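Side-chain contact in Sqt1 (Chaetomium thermophilum, PDB 4ZOY), which probably acts as a dedicated WD40-repeat chaperone that captures a nascent ribosomal protein co-translationally during ribosome biogenesis: residues Phe246-Glu249 with Gly250-Ser254. Numbering follows the deposited sequence.
Sequences FAVE and GGLFS
Val-248, the first residue of a type II beta turn ending at Gly-251, meets Leu-252, the residue just after it; the turn swings the chain of this WD40 beta-propeller from the loop after strand 235-239 into strand 252-257, the first strand of the next four-stranded sheet. The turn closes with the bond from Gly-251 N to Val-248 O, 3.1 Å long and fairly straight at 162°. Both glycines suit their backbone angles: at either position a CB would be jammed against the preceding carbonyl oxygen, and at Gly-251 the ring of Phe-253 would crowd it too.

The side chain of Leu-252 runs from CB to CG, which lies anti to the carbonyl carbon (chi1 -64°), and there it forks toward Phe-246 and Val-248. Leu-252 CD1 reaches the Phe-246 ring obliquely, 3.9 Å from Phe-246 CZ. Leu-252 CD2 goes to Val-248, reaching both CB and CG2 of that residue, with 3.9 Å to Val-248 CG2; the two side chains cross at about a right angle. Val-266 of strand 263-268 touches both Phe-246 and Leu-252, so this apolar cluster packs against the sheet that the turn leads into. An alanine in place of Leu-252 would lack both methyl branches and would probably leave a gap between the Phe-246 ring and Val-248. At the turn itself, Gly-250 N donates a hydrogen bond to Glu-212 OE2. The other branch of Val-248 stays with the backbone: its CG1 rests 3.7 Å from Gly-251 O.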
loop_
_atom_site.group_PDB
_atom_site.type_symbol
_atom_site.label_atom_id
_atom_site.label_comp_id
_atom_site.label_asym_id
_atom_site.label_seq_id
_atom_site.Cartn_x
_atom_site.Cartn_y
_atom_site.Cartn_z
ATOM N N PHE A 246 -12.156 5.456 20.688
ATOM C CA PHE A 246 -11.572 5.283 19.363
ATOM C C PHE A 246 -10.558 6.362 19.018
ATOM O O PHE A 246 -9.596 6.108 18.291
ATOM C CB PHE A 246 -12.670 5.279 18.298
ATOM C CG PHE A 246 -12.140 5.116 16.903
ATOM C CD1 PHE A 246 -11.651 3.882 16.495
ATOM C CD2 PHE A 246 -12.104 6.184 16.013
ATOM C CE1 PHE A 246 -11.141 3.698 15.233
ATOM C CE2 PHE A 246 -11.589 5.999 14.721
ATOM C CZ PHE A 246 -11.105 4.752 14.344
ATOM N N ALA A 247 -10.787 7.566 19.532
ATOM C CA ALA A 247 -10.039 8.750 19.124
ATOM C C ALA A 247 -8.530 8.607 19.290
ATOM O O ALA A 247 -8.034 8.308 20.372
ATOM C CB ALA A 247 -10.532 9.961 19.907
ATOM N N VAL A 248 -7.805 8.831 18.201
ATOM C CA VAL A 248 -6.351 8.843 18.240
ATOM C C VAL A 248 -5.877 10.263 17.988
ATOM O O VAL A 248 -5.877 10.732 16.858
ATOM C CB VAL A 248 -5.736 7.884 17.194
ATOM C CG1 VAL A 248 -4.225 8.039 17.149
ATOM C CG2 VAL A 248 -6.094 6.455 17.525
ATOM N N GLU A 249 -5.492 10.963 19.053
ATOM C CA GLU A 249 -5.101 12.360 18.915
ATOM C C GLU A 249 -3.890 12.512 18.000
ATOM O O GLU A 249 -2.852 11.877 18.215
ATOM C CB GLU A 249 -4.805 12.976 20.291
ATOM C CG GLU A 249 -4.490 14.461 20.224
ATOM C CD GLU A 249 -4.469 15.124 21.592
ATOM O OE1 GLU A 249 -4.150 14.436 22.587
ATOM O OE2 GLU A 249 -4.781 16.332 21.670
ATOM N N GLY A 250 -4.039 13.346 16.974
ATOM C CA GLY A 250 -2.976 13.586 16.020
ATOM C C GLY A 250 -3.272 12.949 14.673
ATOM O O GLY A 250 -2.598 13.234 13.688
ATOM N N GLY A 251 -4.270 12.075 14.635
ATOM C CA GLY A 251 -4.738 11.542 13.364
ATOM C C GLY A 251 -4.438 10.082 13.070
ATOM O O GLY A 251 -3.658 9.426 13.753
ATOM N N LEU A 252 -5.094 9.576 12.036
ATOM C CA LEU A 252 -4.862 8.214 11.546
ATOM C C LEU A 252 -4.136 8.247 10.204
ATOM O O LEU A 252 -4.407 9.112 9.372
ATOM C CB LEU A 252 -6.183 7.457 11.403
ATOM C CG LEU A 252 -6.940 7.210 12.708
ATOM C CD1 LEU A 252 -8.311 6.610 12.378
ATOM C CD2 LEU A 252 -6.166 6.316 13.674
ATOM N N PHE A 253 -3.242 7.283 9.996
ATOM C CA PHE A 253 -2.328 7.302 8.856
ATOM C C PHE A 253 -2.229 5.982 8.111
ATOM O O PHE A 253 -1.647 5.922 7.024
ATOM C CB PHE A 253 -0.932 7.715 9.332
ATOM C CG PHE A 253 -0.909 9.062 9.995
ATOM C CD1 PHE A 253 -1.126 10.207 9.248
ATOM C CD2 PHE A 253 -0.714 9.180 11.362
ATOM C CE1 PHE A 253 -1.133 11.460 9.849
ATOM C CE2 PHE A 253 -0.714 10.429 11.967
ATOM C CZ PHE A 253 -0.926 11.566 11.208
ATOM N N SER A 254 -2.782 4.921 8.691
ATOM C CA SER A 254 -2.697 3.598 8.069
ATOM C C SER A 254 -3.927 2.759 8.402
ATOM O O SER A 254 -4.615 3.001 9.401
ATOM C CB SER A 254 -1.412 2.875 8.500
ATOM O OG SER A 254 -1.347 2.771 9.917
#